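Local structure of tyrocidine synthase 2 (Brevibacillus parabrevis, 6TA8) at residues N278-T283 against Y341-T346; N296-N301 against L331-A336; H271-E276 against E464-K469; I383-L388 against I423-E428. The protein belongs to the multidomain nonribosomal peptide synthetases, and the part modelled here is built around a condensation domain. One frame throughout, in Å; residues are numbered along the deposited sequence.

Overall arrangement
Contacts 1, 2 and 4 touch one another around the six-stranded mixed sheet, while contact 3 lies farther out, on the surface. Contact 1, wholly buried, joins helices 277-293 and 339-351 through methyl groups and a threonine hydroxyl. Contact 4, partly buried, is a parallel strand pair inside the sheet, knit by backbone bonds and aliphatic and aromatic side chains; L281 and L282 of contact 1 rest on its F385. Contact 2 pairs the edge strand 325-332 with 297-304, whose N301 bonds on the other side to strand 383-390; its D332 carbonyl receives Q342 of contact 1. Contact 3 is led by a tyrosine-histidine hydrogen bond, with lighter packing round it; its C466 still meets I343 of contact 1.

Contact 1: N278-T283 against Y341-T346; sequences NDLLLT and YQIKQT
T283 reaches from helix 277-293 across to helix 339-351, where it meets Q342, I343 and T346. Its CB points at the partner helix and forks there. The methyl branch CG2 of T283 lies 3.7 Å from Q342 CG and 4.0 Å from I343 CG1, the threonine and glutamine chains sliding past each other in opposite directions. The hydroxyl branch turns back to its own helix: with OG1 placed beside the backbone N (chi1 -58°), T283 donates to D279 O at 2.7 Å. That carbonyl also accepts the T283 amide, and the two donors come from opposite faces of its plane. The other flank of T283 OG1 rests against T346, 3.3 Å from its CB, a packing contact and not a bond. One turn back, L280 CD2 adds an apolar touch to I343 CG2 at 4.0 Å, and the methyl CG2 of T346 lies 3.9 Å from D279 O.

The two short helical segments approach to 9.3 Å between axes, their directions 119° apart. Across the layer, L281 leans on F385 and Y387 of strand 383-390, so helix 277-293 is packed between the sheet and helix 339-351. The amide NE2 of Q342 bonds to D332 O. No hydrogen bond joins the two segments: the polar T283 hydroxyl is satisfied within its own helix, which leaves van der Waals contact, largely between methyl and methylene groups, to hold this buried interface.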
loop_
_atom_site.group_PDB
_atom_site.type_symbol
_atom_site.label_atom_id
_atom_site.label_comp_id
_atom_site.label_asym_id
_atom_site.label_seq_id
_atom_site.Cartn_x
_atom_site.Cartn_y
_atom_site.Cartn_z
ATOM N N ASN A 278 -8.151 11.419 6.003
ATOM C CA ASN A 278 -6.752 11.619 6.359
ATOM C C ASN A 278 -6.551 12.784 7.321
ATOM O O ASN A 278 -5.532 12.822 8.019
ATOM C CB ASN A 278 -5.917 11.835 5.097
ATOM C CG ASN A 278 -5.455 10.530 4.476
ATOM O OD1 ASN A 278 -4.881 9.677 5.153
ATOM N ND2 ASN A 278 -5.707 10.365 3.183
ATOM N N ASP A 279 -7.493 13.727 7.381
ATOM C CA ASP A 279 -7.345 14.863 8.286
ATOM C C ASP A 279 -7.509 14.435 9.740
ATOM O O ASP A 279 -6.698 14.797 10.600
ATOM C CB ASP A 279 -8.356 15.954 7.930
ATOM C CG ASP A 279 -8.051 16.626 6.605
ATOM O OD1 ASP A 279 -6.864 16.671 6.219
ATOM O OD2 ASP A 279 -8.998 17.110 5.950
ATOM N N LEU A 280 -8.555 13.661 10.033
ATOM C CA LEU A 280 -8.831 13.267 11.410
ATOM C C LEU A 280 -7.858 12.201 11.902
ATOM O O LEU A 280 -7.481 12.201 13.080
ATOM C CB LEU A 280 -10.271 12.770 11.532
ATOM C CG LEU A 280 -11.349 13.724 11.011
ATOM C CD1 LEU A 280 -12.730 13.103 11.148
ATOM C CD2 LEU A 280 -11.280 15.059 11.737
ATOM N N LEU A 281 -7.441 11.290 11.021
ATOM C CA LEU A 281 -6.534 10.225 11.438
ATOM C C LEU A 281 -5.137 10.756 11.733
ATOM O O LEU A 281 -4.454 10.230 12.620
ATOM C CB LEU A 281 -6.469 9.138 10.365
ATOM C CG LEU A 281 -7.722 8.279 10.196
ATOM C CD1 LEU A 281 -7.480 7.171 9.184
ATOM C CD2 LEU A 281 -8.163 7.702 11.532
ATOM N N LEU A 282 -4.695 11.786 11.009
ATOM C CA LEU A 282 -3.371 12.346 11.256
ATOM C C LEU A 282 -3.368 13.309 12.436
ATOM O O LEU A 282 -2.334 13.470 13.096
ATOM C CB LEU A 282 -2.852 13.050 10.000
ATOM C CG LEU A 282 -2.415 12.136 8.853
ATOM C CD1 LEU A 282 -1.817 12.950 7.713
ATOM C CD2 LEU A 282 -1.428 11.088 9.345
ATOM N N THR A 283 -4.503 13.954 12.715
ATOM C CA THR A 283 -4.590 14.831 13.878
ATOM C C THR A 283 -4.486 14.032 15.170
ATOM O O THR A 283 -3.702 14.374 16.063
ATOM C CB THR A 283 -5.895 15.627 13.839
ATOM O OG1 THR A 283 -5.961 16.382 12.623
ATOM C CG2 THR A 283 -5.975 16.578 15.025
ATOM N N TYR A 341 -8.798 24.160 16.974
ATOM C CA TYR A 341 -7.628 24.747 16.330
ATOM C C TYR A 341 -6.659 23.675 15.847
ATOM O O TYR A 341 -5.924 23.898 14.879
ATOM C CB TYR A 341 -6.936 25.713 17.294
ATOM C CG TYR A 341 -5.548 26.144 16.878
ATOM C CD1 TYR A 341 -5.363 27.090 15.877
ATOM C CD2 TYR A 341 -4.421 25.616 17.496
ATOM C CE1 TYR A 341 -4.095 27.490 15.498
ATOM C CE2 TYR A 341 -3.150 26.011 17.124
ATOM C CZ TYR A 341 -2.993 26.947 16.126
ATOM O OH TYR A 341 -1.730 27.344 15.751
ATOM N N GLN A 342 -6.652 22.506 16.494
ATOM C CA GLN A 342 -5.744 21.437 16.089
ATOM C C GLN A 342 -6.191 20.796 14.781
ATOM O O GLN A 342 -5.368 20.554 13.890
ATOM C CB GLN A 342 -5.648 20.385 17.192
ATOM C CG GLN A 342 -4.525 19.382 16.997
ATOM C CD GLN A 342 -3.163 19.968 17.307
ATOM O OE1 GLN A 342 -3.030 20.831 18.172
ATOM N NE2 GLN A 342 -2.140 19.499 16.600
ATOM N N ILE A 343 -7.488 20.508 14.649
ATOM C CA ILE A 343 -7.993 19.897 13.423
ATOM C C ILE A 343 -7.859 20.860 12.250
ATOM O O ILE A 343 -7.434 20.469 11.157
ATOM C CB ILE A 343 -9.448 19.434 13.615
ATOM C CG1 ILE A 343 -9.543 18.452 14.783
ATOM C CG2 ILE A 343 -9.978 18.791 12.341
ATOM C CD1 ILE A 343 -10.961 18.087 15.157
ATOM N N LYS A 344 -8.213 22.132 12.452
ATOM C CA LYS A 344 -8.043 23.116 11.387
ATOM C C LYS A 344 -6.574 23.308 11.031
ATOM O O LYS A 344 -6.252 23.610 9.876
ATOM C CB LYS A 344 -8.665 24.449 11.793
ATOM C CG LYS A 344 -10.140 24.371 12.151
ATOM C CD LYS A 344 -10.670 25.733 12.562
ATOM C CE LYS A 344 -12.173 25.703 12.755
ATOM N NZ LYS A 344 -12.779 27.051 12.591
ATOM N N GLN A 345 -5.673 23.138 12.002
ATOM C CA GLN A 345 -4.246 23.251 11.718
ATOM C C GLN A 345 -3.789 22.144 10.778
ATOM O O GLN A 345 -3.079 22.398 9.799
ATOM C CB GLN A 345 -3.454 23.213 13.024
ATOM C CG GLN A 345 -1.987 22.867 12.857
ATOM C CD GLN A 345 -1.116 24.096 12.731
ATOM O OE1 GLN A 345 -1.498 25.187 13.154
ATOM N NE2 GLN A 345 0.066 23.927 12.150
ATOM N N THR A 346 -4.197 20.904 11.056
ATOM C CA THR A 346 -3.780 19.782 10.222
ATOM C C THR A 346 -4.536 19.762 8.899
ATOM O O THR A 346 -3.950 19.468 7.850
ATOM C CB THR A 346 -3.980 18.470 10.984
ATOM O OG1 THR A 346 -3.066 18.418 12.086
ATOM C CG2 THR A 346 -3.739 17.270 10.076
#

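Contact 2: N296-N301 against L331-A336; sequences NGVVIN and LDMEKA
At the edge of the six-stranded mixed sheet of the condensation domain, strand 297-304 runs antiparallel to the outermost strand, 325-332, and V298 and N296 receive bonds from its end and the turn beyond. L331 N donates to V298 O at 3.1 Å, nearly along the C=O axis. Two residues on, M333 N reaches N296 O at 3.0 Å, but from well above the carbonyl plane, consistent with the pairing becoming irregular where strand 325-332 gives way to a turn. Between these bonds G297 CA makes a CA-H...O contact of 3.5 Å with L331 O.

On the face carrying V298 and L331, the two side chains lie side by side and point the same way, V298 CG1 being 4.0 Å from L331 CD1. The same methyl, L331 CD1, touches I300 CG1 at 3.7 Å. V298 and I300 both continue onto I383 of the next strand, so this apolar row runs inward from the sheet's border.

M333 closes the other end. Its chain bends at chi2 (76°) and again at chi3 (78°), folding its methyl end back toward the start of strand 297-304. Nearby, K290 from helix 277-293 supplies a hydrogen bond to N296 OD1. The bent methionine brings M333 CE to 3.8 Å from V298 CG1 and 3.4 Å from G297 N.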
loop_
_atom_site.group_PDB
_atom_site.type_symbol
_atom_site.label_atom_id
_atom_site.label_comp_id
_atom_site.label_asym_id
_atom_site.label_seq_id
_atom_site.Cartn_x
_atom_site.Cartn_y
_atom_site.Cartn_z
ATOM N N ASN A 296 6.694 17.722 20.190
ATOM C CA ASN A 296 5.746 18.671 19.625
ATOM C C ASN A 296 5.893 18.782 18.112
ATOM O O ASN A 296 5.286 19.676 17.509
ATOM C CB ASN A 296 5.900 20.051 20.277
ATOM C CG ASN A 296 5.291 20.107 21.667
ATOM O OD1 ASN A 296 4.090 19.903 21.840
ATOM N ND2 ASN A 296 6.119 20.385 22.666
ATOM N N GLY A 297 6.674 17.904 17.489
ATOM C CA GLY A 297 6.826 17.875 16.050
ATOM C C GLY A 297 7.333 16.530 15.572
ATOM O O GLY A 297 8.367 16.048 16.045
ATOM N N VAL A 298 6.612 15.908 14.644
ATOM C CA VAL A 298 6.978 14.600 14.115
ATOM C C VAL A 298 6.794 14.621 12.603
ATOM O O VAL A 298 5.839 15.213 12.089
ATOM C CB VAL A 298 6.153 13.468 14.770
ATOM C CG1 VAL A 298 4.660 13.662 14.522
ATOM C CG2 VAL A 298 6.616 12.105 14.278
ATOM N N VAL A 299 7.725 13.993 11.891
ATOM C CA VAL A 299 7.682 13.901 10.436
ATOM C C VAL A 299 7.195 12.507 10.067
ATOM O O VAL A 299 7.831 11.505 10.418
ATOM C CB VAL A 299 9.056 14.193 9.813
ATOM C CG1 VAL A 299 8.986 14.071 8.301
ATOM C CG2 VAL A 299 9.538 15.578 10.219
ATOM N N ILE A 300 6.071 12.441 9.360
ATOM C CA ILE A 300 5.435 11.184 8.984
ATOM C C ILE A 300 5.645 10.951 7.495
ATOM O O ILE A 300 5.606 11.894 6.696
ATOM C CB ILE A 300 3.932 11.193 9.329
ATOM C CG1 ILE A 300 3.718 11.657 10.771
ATOM C CG2 ILE A 300 3.318 9.816 9.117
ATOM C CD1 ILE A 300 4.193 10.668 11.809
ATOM N N ASN A 301 5.872 9.690 7.126
ATOM C CA ASN A 301 5.988 9.288 5.723
ATOM C C ASN A 301 4.620 8.796 5.270
ATOM O O ASN A 301 4.301 7.608 5.350
ATOM C CB ASN A 301 7.062 8.222 5.555
ATOM C CG ASN A 301 7.341 7.892 4.101
ATOM O OD1 ASN A 301 6.484 7.356 3.398
ATOM N ND2 ASN A 301 8.549 8.203 3.644
ATOM N N LEU A 331 3.736 17.285 11.161
ATOM C CA LEU A 331 2.663 17.553 12.107
ATOM C C LEU A 331 3.151 18.493 13.202
ATOM O O LEU A 331 4.313 18.449 13.613
ATOM C CB LEU A 331 2.149 16.252 12.723
ATOM C CG LEU A 331 1.684 15.181 11.737
ATOM C CD1 LEU A 331 1.271 13.916 12.474
ATOM C CD2 LEU A 331 0.542 15.706 10.881
ATOM N N ASP A 332 2.246 19.350 13.673
ATOM C CA ASP A 332 2.562 20.359 14.676
ATOM C C ASP A 332 1.691 20.131 15.902
ATOM O O ASP A 332 0.459 20.189 15.814
ATOM C CB ASP A 332 2.351 21.769 14.121
ATOM C CG ASP A 332 3.153 22.818 14.871
ATOM O OD1 ASP A 332 3.974 22.442 15.734
ATOM O OD2 ASP A 332 2.962 24.022 14.596
ATOM N N MET A 333 2.332 19.872 17.042
ATOM C CA MET A 333 1.646 19.694 18.316
ATOM C C MET A 333 1.887 20.874 19.254
ATOM O O MET A 333 1.877 20.714 20.475
ATOM C CB MET A 333 2.083 18.390 18.981
ATOM C CG MET A 333 1.532 17.136 18.323
ATOM S SD MET A 333 2.366 16.719 16.780
ATOM C CE MET A 333 3.878 15.981 17.394
ATOM N N GLU A 334 2.093 22.067 18.684
ATOM C CA GLU A 334 2.469 23.231 19.483
ATOM C C GLU A 334 1.439 23.530 20.566
ATOM O O GLU A 334 1.801 23.859 21.703
ATOM C CB GLU A 334 2.658 24.444 18.574
ATOM C CG GLU A 334 2.980 25.738 19.305
ATOM C CD GLU A 334 3.072 26.927 18.369
ATOM O OE1 GLU A 334 2.792 26.757 17.163
ATOM O OE2 GLU A 334 3.423 28.030 18.837
ATOM N N LYS A 335 0.154 23.421 20.239
ATOM C CA LYS A 335 -0.920 23.696 21.194
ATOM C C LYS A 335 -2.009 22.645 20.991
ATOM O O LYS A 335 -2.873 22.797 20.122
ATOM C CB LYS A 335 -1.462 25.111 21.020
ATOM C CG LYS A 335 -2.033 25.722 22.290
ATOM C CD LYS A 335 -0.971 26.484 23.072
ATOM C CE LYS A 335 -1.149 27.989 22.933
ATOM N NZ LYS A 335 -0.141 28.750 23.725
ATOM N N ALA A 336 -1.966 21.587 21.803
ATOM C CA ALA A 336 -2.877 20.456 21.676
ATOM C C ALA A 336 -4.162 20.616 22.476
ATOM O O ALA A 336 -5.052 19.765 22.364
ATOM C CB ALA A 336 -2.175 19.164 22.112
#

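Contact 3: H271-E276 against E464-K469; sequences HAYHTE and EHCMAK
Y273 and H465 join the short helix 270-273 to the end of the long helix 445-466, a surface contact in the second half of the condensation domain. The tight part is around the tyrosine ring. Y273 OH makes a 2.7 Å hydrogen bond with H465 NE2, and either atom could be the donor. The nitrogen sits at the tyrosine's edge, near the ring plane, and the OH likewise meets the imidazole at its edge. The two rings thus meet at their edges without stacking, their planes turned 45° apart. H465 gets there with CG anti to its backbone N (chi1 153°), which swings the imidazole out from the helix toward the hydroxyl.

Farther down the same tyrosine, C466 SG packs obliquely against the ring, 3.6 Å from Y273 CE1, in a sulfur-aromatic contact. The buried cysteine also touches V269, while both Y273 and H465 lean on P340 of helix 339-351, which makes this a meeting place of three helices.

The exposed side is looser. A272 presents only its methyl, with A272 CB 3.7 Å from C466 O and 4.2 Å from K469 CB. K469, the last modelled residue, has a chain bent at chi2, chi3 and chi4, curling its amine back toward the tyrosine. That approach stops short of a hydrogen bond, with K469 NZ 3.7 Å from Y273 OH.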
loop_
_atom_site.group_PDB
_atom_site.type_symbol
_atom_site.label_atom_id
_atom_site.label_comp_id
_atom_site.label_asym_id
_atom_site.label_seq_id
_atom_site.Cartn_x
_atom_site.Cartn_y
_atom_site.Cartn_z
ATOM N N HIS A 271 -18.753 16.661 8.003
ATOM C CA HIS A 271 -19.203 17.949 7.486
ATOM C C HIS A 271 -19.330 19.032 8.557
ATOM O O HIS A 271 -19.850 20.112 8.256
ATOM C CB HIS A 271 -20.536 17.773 6.753
ATOM C CG HIS A 271 -20.463 16.831 5.591
ATOM N ND1 HIS A 271 -21.568 16.473 4.850
ATOM C CD2 HIS A 271 -19.414 16.173 5.042
ATOM C CE1 HIS A 271 -21.204 15.635 3.896
ATOM N NE2 HIS A 271 -19.901 15.436 3.991
ATOM N N ALA A 272 -18.875 18.781 9.786
ATOM C CA ALA A 272 -18.799 19.855 10.770
ATOM C C ALA A 272 -17.551 20.702 10.557
ATOM O O ALA A 272 -17.589 21.927 10.720
ATOM C CB ALA A 272 -18.824 19.281 12.187
ATOM N N TYR A 273 -16.438 20.063 10.200
ATOM C CA TYR A 273 -15.248 20.745 9.717
ATOM C C TYR A 273 -15.048 20.554 8.220
ATOM O O TYR A 273 -14.109 21.126 7.656
ATOM C CB TYR A 273 -14.006 20.249 10.469
ATOM C CG TYR A 273 -13.950 20.654 11.926
ATOM C CD1 TYR A 273 -14.574 19.891 12.903
ATOM C CD2 TYR A 273 -13.264 21.794 12.322
ATOM C CE1 TYR A 273 -14.523 20.256 14.235
ATOM C CE2 TYR A 273 -13.207 22.168 13.652
ATOM C CZ TYR A 273 -13.838 21.394 14.604
ATOM O OH TYR A 273 -13.784 21.762 15.929
ATOM N N HIS A 274 -15.917 19.783 7.572
ATOM C CA HIS A 274 -15.789 19.384 6.170
ATOM C C HIS A 274 -14.365 18.927 5.862
ATOM O O HIS A 274 -13.657 19.481 5.021
ATOM C CB HIS A 274 -16.243 20.498 5.231
ATOM C CG HIS A 274 -17.584 20.246 4.615
ATOM N ND1 HIS A 274 -17.776 19.324 3.607
ATOM C CD2 HIS A 274 -18.802 20.776 4.877
ATOM C CE1 HIS A 274 -19.054 19.305 3.268
ATOM N NE2 HIS A 274 -19.698 20.177 4.023
ATOM N N THR A 275 -13.958 17.888 6.583
ATOM C CA THR A 275 -12.653 17.272 6.429
ATOM C C THR A 275 -12.771 16.017 5.572
ATOM O O THR A 275 -13.832 15.689 5.034
ATOM C CB THR A 275 -12.056 16.930 7.797
ATOM O OG1 THR A 275 -12.998 16.152 8.548
ATOM C CG2 THR A 275 -11.725 18.196 8.568
ATOM N N GLU A 276 -11.658 15.311 5.441
ATOM C CA GLU A 276 -11.624 13.981 4.859
ATOM C C GLU A 276 -11.040 13.018 5.887
ATOM O O GLU A 276 -10.712 13.404 7.012
ATOM C CB GLU A 276 -10.825 13.973 3.551
ATOM C CG GLU A 276 -11.230 15.064 2.561
ATOM C CD GLU A 276 -12.543 14.774 1.845
ATOM O OE1 GLU A 276 -13.234 13.798 2.211
ATOM O OE2 GLU A 276 -12.886 15.528 0.910
ATOM N N GLU A 464 -16.456 12.438 19.235
ATOM C CA GLU A 464 -17.399 12.966 20.211
ATOM C C GLU A 464 -17.361 14.487 20.288
ATOM O O GLU A 464 -18.344 15.098 20.721
ATOM C CB GLU A 464 -17.123 12.362 21.590
ATOM C CG GLU A 464 -17.358 10.861 21.656
ATOM C CD GLU A 464 -16.827 10.241 22.934
ATOM O OE1 GLU A 464 -16.957 10.872 24.003
ATOM O OE2 GLU A 464 -16.276 9.121 22.868
ATOM N N HIS A 465 -16.253 15.108 19.881
ATOM C CA HIS A 465 -16.201 16.563 19.805
ATOM C C HIS A 465 -16.814 17.071 18.506
ATOM O O HIS A 465 -17.507 18.095 18.502
ATOM C CB HIS A 465 -14.757 17.049 19.940
ATOM C CG HIS A 465 -14.495 18.361 19.270
ATOM N ND1 HIS A 465 -14.966 19.557 19.766
ATOM C CD2 HIS A 465 -13.809 18.665 18.143
ATOM C CE1 HIS A 465 -14.583 20.542 18.974
ATOM N NE2 HIS A 465 -13.879 20.028 17.981
ATOM N N CYS A 466 -16.577 16.365 17.398
ATOM C CA CYS A 466 -17.127 16.770 16.110
ATOM C C CYS A 466 -18.612 16.460 15.981
ATOM O O CYS A 466 -19.283 17.057 15.132
ATOM C CB CYS A 466 -16.361 16.091 14.972
ATOM S SG CYS A 466 -14.656 16.659 14.779
ATOM N N MET A 467 -19.139 15.541 16.793
ATOM C CA MET A 467 -20.569 15.265 16.781
ATOM C C MET A 467 -21.358 16.256 17.622
ATOM O O MET A 467 -22.568 16.402 17.412
ATOM C CB MET A 467 -20.842 13.842 17.274
ATOM C CG MET A 467 -20.997 12.822 16.159
ATOM S SD MET A 467 -21.130 11.136 16.776
ATOM C CE MET A 467 -22.337 11.351 18.082
ATOM N N ALA A 468 -20.706 16.934 18.567
ATOM C CA ALA A 468 -21.383 17.957 19.353
ATOM C C ALA A 468 -21.507 19.270 18.593
ATOM O O ALA A 468 -22.451 20.031 18.830
ATOM C CB ALA A 468 -20.646 18.181 20.674
ATOM N N LYS A 469 -20.576 19.550 17.684
ATOM C CA LYS A 469 -20.608 20.779 16.900
ATOM C C LYS A 469 -21.831 20.824 15.991
ATOM O O LYS A 469 -22.618 21.769 16.044
ATOM C CB LYS A 469 -19.332 20.918 16.065
ATOM C CG LYS A 469 -18.041 20.769 16.857
ATOM C CD LYS A 469 -17.926 21.816 17.957
ATOM C CE LYS A 469 -18.005 23.229 17.398
ATOM N NZ LYS A 469 -17.058 23.441 16.269
#

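Contact 4: I383-L388 against I423-E428; sequences ISFNYL and ISAMIE
F385 and Y387 both carry CG anti to the backbone N (chi1 -167° and 176°), which lays their rings toward I423 and A425 on the neighbouring strand. The strands, 383-390 and 421-428, are parallel partners in the middle of the six-stranded mixed sheet of the condensation domain, and the two segments run only 12° apart.

Their bonds follow the staggered parallel pattern. I423 N donates to S384 O at 2.7 Å and its carbonyl accepts from N386 N; A425 N then makes a weak bond to N386 O, and A425 O takes L388 N at 2.7 Å, almost straight. A CA-H...O contact from F385 CA to I423 O, 3.2 Å, adds to the grip on that carbonyl.

On the face shared by F385, Y387, I423 and A425, the packing is close. I423 CG2 meets F385 CD1 at 3.7 Å, the phenyl turned obliquely to it, while I423 CD1 touches I383 CG2. A425 CB touches both rings, 4.0 Å from F385 CZ and at the edge of the Y387 ring, in its plane. Helix 277-293 packs on this face, with L285 against F385 and I423, and M277 against Y387.

Beyond A425, Y387 reaches along the partner strand, its OH resting 3.6 Å from I427 CD1.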
loop_
_atom_site.group_PDB
_atom_site.type_symbol
_atom_site.label_atom_id
_atom_site.label_comp_id
_atom_site.label_asym_id
_atom_site.label_seq_id
_atom_site.Cartn_x
_atom_site.Cartn_y
_atom_site.Cartn_z
ATOM N N ILE A 383 8.219 7.327 10.937
ATOM C CA ILE A 383 6.893 6.727 11.000
ATOM C C ILE A 383 6.281 6.768 9.608
ATOM O O ILE A 383 6.380 7.780 8.907
ATOM C CB ILE A 383 5.981 7.451 12.012
ATOM C CG1 ILE A 383 6.682 7.591 13.364
ATOM C CG2 ILE A 383 4.660 6.713 12.167
ATOM C CD1 ILE A 383 5.869 8.357 14.384
ATOM N N SER A 384 5.655 5.666 9.211
ATOM C CA SER A 384 4.953 5.570 7.939
ATOM C C SER A 384 3.467 5.377 8.202
ATOM O O SER A 384 3.082 4.539 9.024
ATOM C CB SER A 384 5.499 4.416 7.094
ATOM O OG SER A 384 4.843 4.349 5.839
ATOM N N PHE A 385 2.640 6.156 7.511
ATOM C CA PHE A 385 1.192 6.064 7.621
ATOM C C PHE A 385 0.592 5.765 6.256
ATOM O O PHE A 385 1.079 6.253 5.231
ATOM C CB PHE A 385 0.589 7.354 8.187
ATOM C CG PHE A 385 -0.842 7.214 8.622
ATOM C CD1 PHE A 385 -1.152 6.779 9.900
ATOM C CD2 PHE A 385 -1.879 7.511 7.753
ATOM C CE1 PHE A 385 -2.467 6.647 10.303
ATOM C CE2 PHE A 385 -3.196 7.381 8.148
ATOM C CZ PHE A 385 -3.489 6.949 9.426
ATOM N N ASN A 386 -0.469 4.961 6.250
ATOM C CA ASN A 386 -1.134 4.566 5.012
ATOM C C ASN A 386 -2.571 4.191 5.334
ATOM O O ASN A 386 -2.809 3.270 6.120
ATOM C CB ASN A 386 -0.409 3.393 4.346
ATOM C CG ASN A 386 -1.065 2.962 3.047
ATOM O OD1 ASN A 386 -1.761 3.745 2.401
ATOM N ND2 ASN A 386 -0.843 1.712 2.659
ATOM N N TYR A 387 -3.520 4.899 4.728
ATOM C CA TYR A 387 -4.939 4.607 4.874
ATOM C C TYR A 387 -5.405 3.826 3.653
ATOM O O TYR A 387 -5.333 4.327 2.525
ATOM C CB TYR A 387 -5.753 5.889 5.036
ATOM C CG TYR A 387 -7.243 5.648 5.107
ATOM C CD1 TYR A 387 -7.804 4.973 6.182
ATOM C CD2 TYR A 387 -8.087 6.088 4.096
ATOM C CE1 TYR A 387 -9.164 4.745 6.253
ATOM C CE2 TYR A 387 -9.449 5.865 4.157
ATOM C CZ TYR A 387 -9.982 5.192 5.237
ATOM O OH TYR A 387 -11.339 4.968 5.304
ATOM N N LEU A 388 -5.883 2.603 3.878
ATOM C CA LEU A 388 -6.242 1.706 2.788
ATOM C C LEU A 388 -7.681 1.870 2.317
ATOM O O LEU A 388 -8.016 1.393 1.227
ATOM C CB LEU A 388 -6.010 0.252 3.209
ATOM C CG LEU A 388 -4.578 -0.104 3.615
ATOM C CD1 LEU A 388 -4.570 -1.207 4.660
ATOM C CD2 LEU A 388 -3.757 -0.508 2.398
ATOM N N ILE A 423 2.285 2.332 10.453
ATOM C CA ILE A 423 0.927 2.502 10.953
ATOM C C ILE A 423 -0.018 2.446 9.760
ATOM O O ILE A 423 0.010 3.326 8.890
ATOM C CB ILE A 423 0.766 3.814 11.732
ATOM C CG1 ILE A 423 1.740 3.846 12.912
ATOM C CG2 ILE A 423 -0.667 3.977 12.211
ATOM C CD1 ILE A 423 1.670 5.116 13.727
ATOM N N SER A 424 -0.854 1.415 9.717
ATOM C CA SER A 424 -1.840 1.237 8.664
ATOM C C SER A 424 -3.237 1.510 9.207
ATOM O O SER A 424 -3.477 1.477 10.416
ATOM C CB SER A 424 -1.769 -0.177 8.076
ATOM O OG SER A 424 -0.536 -0.391 7.412
ATOM N N ALA A 425 -4.160 1.784 8.289
ATOM C CA ALA A 425 -5.533 2.110 8.658
ATOM C C ALA A 425 -6.464 1.582 7.580
ATOM O O ALA A 425 -6.328 1.948 6.409
ATOM C CB ALA A 425 -5.713 3.619 8.835
ATOM N N MET A 426 -7.403 0.726 7.974
ATOM C CA MET A 426 -8.367 0.163 7.043
ATOM C C MET A 426 -9.686 -0.047 7.768
ATOM O O MET A 426 -9.722 -0.208 8.991
ATOM C CB MET A 426 -7.872 -1.159 6.443
ATOM C CG MET A 426 -7.763 -2.296 7.448
ATOM S SD MET A 426 -7.198 -3.839 6.704
ATOM C CE MET A 426 -8.455 -4.096 5.454
ATOM N N ILE A 427 -10.770 -0.042 7.000
ATOM C CA ILE A 427 -12.114 -0.265 7.519
ATOM C C ILE A 427 -12.617 -1.583 6.952
ATOM O O ILE A 427 -12.766 -1.726 5.731
ATOM C CB ILE A 427 -13.062 0.889 7.163
ATOM C CG1 ILE A 427 -12.606 2.183 7.839
ATOM C CG2 ILE A 427 -14.489 0.548 7.564
ATOM C CD1 ILE A 427 -13.560 3.339 7.645
ATOM N N GLU A 428 -12.872 -2.547 7.832
ATOM C CA GLU A 428 -13.338 -3.868 7.437
ATOM C C GLU A 428 -14.499 -4.276 8.331
ATOM O O GLU A 428 -14.408 -4.163 9.558
ATOM C CB GLU A 428 -12.210 -4.901 7.525
ATOM C CG GLU A 428 -12.660 -6.331 7.283
ATOM C CD GLU A 428 -11.573 -7.188 6.665
ATOM O OE1 GLU A 428 -10.701 -6.630 5.967
ATOM O OE2 GLU A 428 -11.592 -8.418 6.878
#